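Local coordinates for AT5g51070/K3K7_27 (Arabidopsis thaliana, PDB 5GKM), which is the N-terminal domain of the Clp chaperone ClpD, whose whole protein probably binds and hydrolyses ATP as a Clp-family unfoldase, at residues A[9-18]-A[116-124]; A[29-37]-A[70-81]. All blocks are in the same frame, centred on the assembly; numbering follows the deposited sequence.

Contact 1. Residues A[9-18]-A[116-124]; sequences RFTERAIRAI and QYIAPEHIA
With CG anti to its own carbonyl carbon (chi1 -77°), Phe10 turns one ring face to Ile118, whose CG2, itself anti to the backbone N, sits over that face 3.8 Å from the centroid, a CH-pi contact. The backbones run together here in a single beta bridge: Ile118 N donates to Arg9 O at 2.9 Å, and Thr11 N returns a nearly straight bond to Ile118 O (169°). Just past the bridge each segment enters a helix, 12-27 and 120-130, the short pieces 12-18 and 120-124 inclined at 53°. Thr11 is the N-cap of the first, its OG1 accepting from Ala14 N at 3.1 Å. Ala14 CB packs on Ile123 CD1, which also reaches obliquely to the Phe10 ring. Pro120 CG lies 3.5 Å from Arg13 CB and over the centre of the Arg13 guanidinium face, while Glu121 OE2 meets that group at its edge, its syn lone pair taking NH1 at 3.1 Å. On the solvent-exposed side, Arg9 NH1 grips Gln116 twice, at the backbone O and at OE1 (2.8 Å). Both partners of the Arg13-Glu121 salt bridge have further charges: Arg13 NH2 pairs with Glu45 and Glu121 OE2 with Arg156. The starts of helices 12-27 and 120-130 are thus tied by two backbone bonds and an apolar patch, with alternating charges that probably stabilise buried Glu121 as a carboxylate.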
# COMPACT_ATOMS: atom_id res chain seq x y z
N ARG A 9 16.62 3.37 3.22
CA ARG A 9 16.72 2.83 1.89
C ARG A 9 15.49 2.90 1.04
O ARG A 9 15.51 2.48 -0.05
CB ARG A 9 17.31 1.45 1.89
CG ARG A 9 18.79 1.53 2.19
CD ARG A 9 19.52 0.34 1.68
NE ARG A 9 20.90 0.43 2.01
CZ ARG A 9 21.89 0.41 1.14
NH1 ARG A 9 21.63 0.26 -0.13
NH2 ARG A 9 23.14 0.52 1.57
N PHE A 10 14.43 3.47 1.58
CA PHE A 10 13.21 3.64 0.82
C PHE A 10 13.35 4.83 -0.13
O PHE A 10 13.82 5.85 0.26
CB PHE A 10 12.00 3.83 1.75
CG PHE A 10 11.49 2.57 2.40
CD1 PHE A 10 12.30 1.83 3.20
CD2 PHE A 10 10.20 2.16 2.24
CE1 PHE A 10 11.84 0.68 3.79
CE2 PHE A 10 9.74 1.03 2.85
CZ PHE A 10 10.58 0.29 3.63
N THR A 11 12.94 4.66 -1.37
CA THR A 11 13.03 5.71 -2.32
C THR A 11 12.06 6.85 -2.00
O THR A 11 11.12 6.71 -1.28
CB THR A 11 12.77 5.27 -3.75
OG1 THR A 11 11.39 4.96 -3.94
CG2 THR A 11 13.64 4.08 -4.11
N GLU A 12 12.37 7.98 -2.60
CA GLU A 12 11.41 9.18 -2.53
C GLU A 12 9.85 8.88 -2.93
O GLU A 12 9.00 9.22 -2.23
CB GLU A 12 11.92 10.34 -3.40
CG GLU A 12 11.02 11.54 -3.38
CD GLU A 12 11.34 12.56 -4.49
OE1 GLU A 12 12.39 12.47 -5.16
OE2 GLU A 12 10.48 13.39 -4.79
N ARG A 13 9.71 8.07 -3.97
CA ARG A 13 8.42 7.60 -4.34
C ARG A 13 7.84 6.71 -3.25
O ARG A 13 6.69 6.77 -3.02
CB ARG A 13 8.39 6.79 -5.63
CG ARG A 13 8.85 7.54 -6.85
CD ARG A 13 8.67 6.72 -8.13
NE ARG A 13 7.33 6.21 -8.19
CZ ARG A 13 7.03 5.00 -8.59
NH1 ARG A 13 7.96 4.20 -9.03
NH2 ARG A 13 5.77 4.60 -8.52
N ALA A 14 8.66 5.84 -2.70
CA ALA A 14 8.11 4.94 -1.71
C ALA A 14 7.63 5.69 -0.46
O ALA A 14 6.66 5.37 0.11
CB ALA A 14 9.13 3.89 -1.33
N ILE A 15 8.44 6.65 -0.07
CA ILE A 15 8.14 7.45 1.09
C ILE A 15 6.86 8.25 0.85
O ILE A 15 6.08 8.35 1.70
CB ILE A 15 9.30 8.41 1.45
CG1 ILE A 15 10.54 7.64 1.82
CG2 ILE A 15 8.89 9.39 2.53
CD1 ILE A 15 10.43 7.04 3.15
N ARG A 16 6.70 8.76 -0.36
CA ARG A 16 5.52 9.50 -0.67
C ARG A 16 4.27 8.62 -0.59
O ARG A 16 3.29 9.00 -0.07
CB ARG A 16 5.66 10.17 -2.02
CG ARG A 16 4.52 11.06 -2.45
CD ARG A 16 4.83 11.60 -3.84
NE ARG A 16 6.05 12.36 -3.87
CZ ARG A 16 7.04 12.10 -4.69
NH1 ARG A 16 6.97 11.05 -5.51
NH2 ARG A 16 8.09 12.86 -4.66
N ALA A 17 4.37 7.41 -1.10
CA ALA A 17 3.26 6.51 -1.02
C ALA A 17 2.87 6.20 0.42
O ALA A 17 1.75 6.03 0.75
CB ALA A 17 3.58 5.19 -1.76
N ILE A 18 3.90 6.05 1.23
CA ILE A 18 3.66 5.81 2.65
C ILE A 18 2.96 6.98 3.37
O ILE A 18 2.02 6.81 4.06
CB ILE A 18 4.96 5.41 3.36
CG1 ILE A 18 5.42 4.08 2.81
CG2 ILE A 18 4.77 5.34 4.86
CD1 ILE A 18 6.78 3.70 3.26
N GLN A 116 19.47 -1.75 -4.22
CA GLN A 116 19.99 -0.82 -3.30
C GLN A 116 18.89 -0.03 -2.59
O GLN A 116 19.16 0.70 -1.71
CB GLN A 116 20.96 0.13 -4.00
CG GLN A 116 22.20 -0.56 -4.53
CD GLN A 116 23.00 -1.25 -3.46
OE1 GLN A 116 23.09 -0.77 -2.34
NE2 GLN A 116 23.61 -2.36 -3.80
N TYR A 117 17.68 -0.18 -3.04
CA TYR A 117 16.59 0.66 -2.61
C TYR A 117 15.31 -0.13 -2.45
O TYR A 117 15.21 -1.15 -2.98
CB TYR A 117 16.32 1.78 -3.62
CG TYR A 117 16.10 1.33 -5.06
CD1 TYR A 117 14.89 0.87 -5.46
CD2 TYR A 117 17.11 1.40 -6.01
CE1 TYR A 117 14.65 0.45 -6.72
CE2 TYR A 117 16.88 1.02 -7.29
CZ TYR A 117 15.66 0.53 -7.65
OH TYR A 117 15.45 0.13 -8.94
N ILE A 118 14.36 0.41 -1.71
CA ILE A 118 13.03 -0.15 -1.61
C ILE A 118 12.12 0.85 -2.31
O ILE A 118 11.98 1.94 -1.88
CB ILE A 118 12.53 -0.33 -0.16
CG1 ILE A 118 13.28 -1.40 0.59
CG2 ILE A 118 11.09 -0.76 -0.14
CD1 ILE A 118 14.55 -0.96 1.23
N ALA A 119 11.57 0.42 -3.41
CA ALA A 119 10.67 1.20 -4.21
C ALA A 119 9.22 0.85 -3.93
O ALA A 119 8.92 -0.07 -3.33
CB ALA A 119 10.98 1.05 -5.69
N PRO A 120 8.32 1.66 -4.48
CA PRO A 120 6.90 1.34 -4.31
C PRO A 120 6.55 -0.07 -4.85
O PRO A 120 5.68 -0.71 -4.38
CB PRO A 120 6.21 2.41 -5.17
CG PRO A 120 7.10 3.55 -5.11
CD PRO A 120 8.47 2.95 -5.18
N GLU A 121 7.28 -0.46 -5.88
CA GLU A 121 7.05 -1.74 -6.49
C GLU A 121 7.36 -2.89 -5.54
O GLU A 121 6.71 -3.85 -5.54
CB GLU A 121 7.80 -1.84 -7.79
CG GLU A 121 7.21 -0.93 -8.82
CD GLU A 121 7.62 0.53 -8.71
OE1 GLU A 121 8.55 0.91 -8.07
OE2 GLU A 121 6.96 1.27 -9.36
N HIS A 122 8.41 -2.74 -4.74
CA HIS A 122 8.71 -3.71 -3.72
C HIS A 122 7.63 -3.76 -2.67
O HIS A 122 7.33 -4.79 -2.17
CB HIS A 122 10.00 -3.39 -3.00
CG HIS A 122 11.23 -3.44 -3.87
ND1 HIS A 122 11.97 -2.37 -4.16
CD2 HIS A 122 11.82 -4.49 -4.50
CE1 HIS A 122 12.98 -2.74 -4.93
NE2 HIS A 122 12.88 -4.03 -5.14
N ILE A 123 7.12 -2.60 -2.31
CA ILE A 123 6.01 -2.53 -1.37
C ILE A 123 4.76 -3.21 -1.93
O ILE A 123 4.09 -3.86 -1.25
CB ILE A 123 5.66 -1.08 -0.91
CG1 ILE A 123 6.89 -0.44 -0.28
CG2 ILE A 123 4.43 -1.10 -0.00
CD1 ILE A 123 6.79 1.04 0.00
N ALA A 124 4.51 -2.99 -3.21
CA ALA A 124 3.38 -3.67 -3.82
C ALA A 124 3.52 -5.20 -3.81
O ALA A 124 2.61 -5.87 -3.56
CB ALA A 124 3.15 -3.18 -5.24

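Contact 2. Residues A[29-37]-A[70-81]; sequences GKDMVYTQH and WDEANSDSKQEE
Residues 29-34, which leave the preceding helix through a Schellman motif at Gly29, lead into helix 35-45 beside the connection that follows helix 59-71, Tyr34 and Gln79 lying 7.6 Å apart between CA atoms. A loop and helix start here pack against a helix end and the loop after it, within the all-helical Clp N-domain. Gln79 lies flat on Tyr34: its CB stands over one ring face, 3.7 Å from the centroid, and the amide further along is stacked with its plane only 12° from that of the ring. The same amide pairs with Gln36 in a two-bond, nearly coplanar arrangement, Gln36 NE2 giving to Gln79 OE1 at 3.0 Å and Gln79 NE2 to Gln36 OE1 at 3.1 Å, each on an in-plane lone pair. These mutual bonds fix the rotation of both amides. A bend at chi2 (-87°) lays the Gln36 amide over the Trp70 indole, NE2 3.5 Å above its plane. Trp70 is steadied in turn by Asp76, whose OD2 accepts from NE1 through its anti lone pair. Asp76 OD1 makes an Asx turn with Lys78 N. Toward the outside, Lys30 NZ forms a salt bridge to Asp71, entering on the syn lone pair of OD1 at 2.8 Å. At the other end, one water joins Tyr34 OH to Glu81 O, 2.8 Å from each.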
# COMPACT_ATOMS: atom_id res chain seq x y z
N GLY A 29 -11.49 8.51 8.20
CA GLY A 29 -11.80 8.53 9.60
C GLY A 29 -11.08 7.50 10.45
O GLY A 29 -11.53 7.13 11.46
N LYS A 30 -9.91 7.07 10.00
CA LYS A 30 -9.12 6.10 10.72
C LYS A 30 -7.96 6.70 11.52
O LYS A 30 -7.58 7.79 11.31
CB LYS A 30 -8.60 5.03 9.77
CG LYS A 30 -9.61 4.55 8.76
CD LYS A 30 -10.72 3.76 9.38
CE LYS A 30 -11.81 3.47 8.38
NZ LYS A 30 -12.90 2.60 8.86
N ASP A 31 -7.45 5.95 12.49
CA ASP A 31 -6.31 6.36 13.27
C ASP A 31 -5.10 5.42 13.22
O ASP A 31 -4.24 5.54 14.00
CB ASP A 31 -6.71 6.52 14.73
CG ASP A 31 -7.79 7.54 14.93
OD1 ASP A 31 -7.59 8.70 14.57
OD2 ASP A 31 -8.83 7.15 15.45
N MET A 32 -5.13 4.52 12.26
CA MET A 32 -4.04 3.63 12.00
C MET A 32 -4.11 3.20 10.55
O MET A 32 -5.13 3.02 10.05
CB MET A 32 -4.17 2.44 12.91
CG MET A 32 -3.14 1.42 12.66
SD MET A 32 -3.14 0.17 13.93
CE MET A 32 -1.89 0.91 14.91
N VAL A 33 -2.96 3.01 9.94
CA VAL A 33 -2.92 2.65 8.54
C VAL A 33 -2.91 1.13 8.42
O VAL A 33 -2.02 0.49 8.86
CB VAL A 33 -1.60 3.13 7.93
CG1 VAL A 33 -1.49 2.71 6.49
CG2 VAL A 33 -1.50 4.62 8.01
N TYR A 34 -3.94 0.59 7.82
CA TYR A 34 -4.01 -0.81 7.53
C TYR A 34 -3.70 -1.02 6.03
O TYR A 34 -3.46 -0.10 5.35
CB TYR A 34 -5.35 -1.41 7.94
CG TYR A 34 -5.54 -1.62 9.42
CD1 TYR A 34 -5.95 -0.61 10.23
CD2 TYR A 34 -5.33 -2.85 9.97
CE1 TYR A 34 -6.13 -0.83 11.58
CE2 TYR A 34 -5.51 -3.09 11.32
CZ TYR A 34 -5.89 -2.06 12.12
OH TYR A 34 -6.10 -2.31 13.45
N THR A 35 -3.67 -2.26 5.59
CA THR A 35 -3.10 -2.53 4.29
C THR A 35 -3.91 -2.00 3.13
O THR A 35 -3.38 -1.73 2.13
CB THR A 35 -2.68 -4.00 4.09
OG1 THR A 35 -3.76 -4.86 4.38
CG2 THR A 35 -1.55 -4.28 4.98
N GLN A 36 -5.22 -1.93 3.31
CA GLN A 36 -6.03 -1.31 2.27
C GLN A 36 -5.70 0.19 2.09
O GLN A 36 -5.84 0.73 1.06
CB GLN A 36 -7.54 -1.54 2.48
CG GLN A 36 -8.15 -0.79 3.64
CD GLN A 36 -8.06 -1.53 4.96
OE1 GLN A 36 -7.26 -2.40 5.14
NE2 GLN A 36 -8.92 -1.16 5.86
N HIS A 37 -5.31 0.83 3.18
CA HIS A 37 -4.87 2.19 3.11
C HIS A 37 -3.55 2.37 2.41
O HIS A 37 -3.33 3.31 1.73
CB HIS A 37 -4.89 2.85 4.48
CG HIS A 37 -6.15 2.58 5.24
ND1 HIS A 37 -6.16 2.01 6.46
CD2 HIS A 37 -7.46 2.80 4.90
CE1 HIS A 37 -7.41 1.87 6.86
NE2 HIS A 37 -8.21 2.37 5.91
N TRP A 70 -15.34 -1.53 4.10
CA TRP A 70 -15.11 -1.39 5.51
C TRP A 70 -16.09 -0.51 6.25
O TRP A 70 -16.17 -0.63 7.46
CB TRP A 70 -13.68 -0.90 5.79
CG TRP A 70 -12.70 -2.02 5.66
CD1 TRP A 70 -12.34 -2.93 6.64
CD2 TRP A 70 -12.01 -2.48 4.47
NE1 TRP A 70 -11.48 -3.86 6.17
CE2 TRP A 70 -11.25 -3.66 4.87
CE3 TRP A 70 -11.90 -2.04 3.19
CZ2 TRP A 70 -10.48 -4.37 3.98
CZ3 TRP A 70 -11.13 -2.76 2.31
CH2 TRP A 70 -10.44 -3.91 2.70
N ASP A 71 -16.76 0.42 5.56
CA ASP A 71 -17.59 1.39 6.28
C ASP A 71 -19.10 1.44 6.07
O ASP A 71 -19.79 2.05 6.85
CB ASP A 71 -17.01 2.78 6.16
CG ASP A 71 -15.86 3.02 7.12
OD1 ASP A 71 -14.73 2.71 6.77
OD2 ASP A 71 -16.12 3.48 8.22
N GLU A 72 -19.59 0.78 5.04
CA GLU A 72 -21.02 0.86 4.74
C GLU A 72 -21.88 -0.24 5.40
O GLU A 72 -23.05 -0.09 5.46
CB GLU A 72 -21.22 0.92 3.24
CG GLU A 72 -20.77 2.28 2.67
CD GLU A 72 -21.79 3.42 2.88
OE1 GLU A 72 -22.57 3.35 3.79
OE2 GLU A 72 -21.81 4.34 2.11
N ALA A 73 -21.23 -1.32 5.84
CA ALA A 73 -21.87 -2.37 6.60
C ALA A 73 -21.11 -2.71 7.91
O ALA A 73 -20.78 -1.83 8.63
CB ALA A 73 -22.12 -3.60 5.75
N ASN A 74 -20.87 -3.98 8.20
CA ASN A 74 -20.12 -4.30 9.39
C ASN A 74 -18.64 -3.95 9.27
O ASN A 74 -18.10 -4.03 8.21
CB ASN A 74 -20.29 -5.75 9.80
CG ASN A 74 -21.70 -6.08 10.21
OD1 ASN A 74 -22.31 -5.34 10.91
ND2 ASN A 74 -22.17 -7.24 9.80
N SER A 75 -18.04 -3.58 10.39
CA SER A 75 -16.63 -3.32 10.51
C SER A 75 -15.81 -4.61 10.51
O SER A 75 -16.34 -5.67 10.60
CB SER A 75 -16.32 -2.50 11.75
OG SER A 75 -16.67 -3.13 12.93
N ASP A 76 -14.49 -4.47 10.38
CA ASP A 76 -13.62 -5.61 10.20
C ASP A 76 -13.03 -6.04 11.54
O ASP A 76 -12.30 -5.30 12.16
CB ASP A 76 -12.49 -5.19 9.24
CG ASP A 76 -11.59 -6.34 8.80
OD1 ASP A 76 -11.61 -7.39 9.40
OD2 ASP A 76 -10.86 -6.17 7.82
N SER A 77 -13.33 -7.26 11.95
CA SER A 77 -12.93 -7.76 13.25
C SER A 77 -11.43 -7.80 13.43
O SER A 77 -10.94 -7.75 14.52
CB SER A 77 -13.48 -9.16 13.47
OG SER A 77 -14.90 -9.16 13.57
N LYS A 78 -10.74 -7.87 12.31
CA LYS A 78 -9.30 -8.02 12.26
C LYS A 78 -8.55 -6.73 12.45
O LYS A 78 -7.37 -6.73 12.49
CB LYS A 78 -8.88 -8.62 10.90
CG LYS A 78 -9.21 -10.06 10.71
CD LYS A 78 -8.52 -10.59 9.50
CE LYS A 78 -8.83 -9.75 8.28
NZ LYS A 78 -10.25 -9.50 8.01
N GLN A 79 -9.25 -5.61 12.51
CA GLN A 79 -8.62 -4.31 12.47
C GLN A 79 -9.06 -3.48 13.66
O GLN A 79 -9.64 -2.47 13.53
CB GLN A 79 -8.93 -3.58 11.13
CG GLN A 79 -8.60 -4.40 9.90
CD GLN A 79 -8.41 -3.58 8.62
OE1 GLN A 79 -8.81 -2.46 8.54
NE2 GLN A 79 -7.81 -4.20 7.61
N GLU A 80 -8.67 -3.96 14.82
CA GLU A 80 -8.97 -3.28 16.07
C GLU A 80 -7.75 -3.21 16.96
O GLU A 80 -7.85 -3.35 18.13
CB GLU A 80 -10.12 -3.98 16.79
CG GLU A 80 -11.39 -3.98 15.98
CD GLU A 80 -12.62 -4.31 16.78
OE1 GLU A 80 -12.52 -4.52 17.95
OE2 GLU A 80 -13.67 -4.32 16.20
N GLU A 81 -6.60 -2.99 16.36
CA GLU A 81 -5.39 -2.80 17.12
C GLU A 81 -5.49 -1.53 17.89
O GLU A 81 -6.04 -0.58 17.45
CB GLU A 81 -4.15 -2.80 16.20
CG GLU A 81 -3.82 -4.16 15.69
CD GLU A 81 -2.94 -4.19 14.46
OE1 GLU A 81 -2.04 -3.43 14.40
OE2 GLU A 81 -3.20 -5.06 13.64
O HOH W 1 -14.58 5.49 9.50
O HOH W 2 -7.05 -0.10 14.90

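From the N terminus, the chain enters contact 1 first, at residues 9-18, and runs along helix 12-27 directly into contact 2 at 29-37. Helices 35-45 and 59-71 then make the excursion that contact 2 closes at 70-81. After helix 97-112, the chain comes back to contact 1 at 116-124, so the smaller loop is nested wholly inside the larger one. The centres lie about 24 Å apart on opposite sides of the chain's centre, and the two contacts do not touch. Helix 35-45 bridges them: it begins in contact 2, while its Leu38 and Leu42 pack against Ile123 and Pro120 of contact 1.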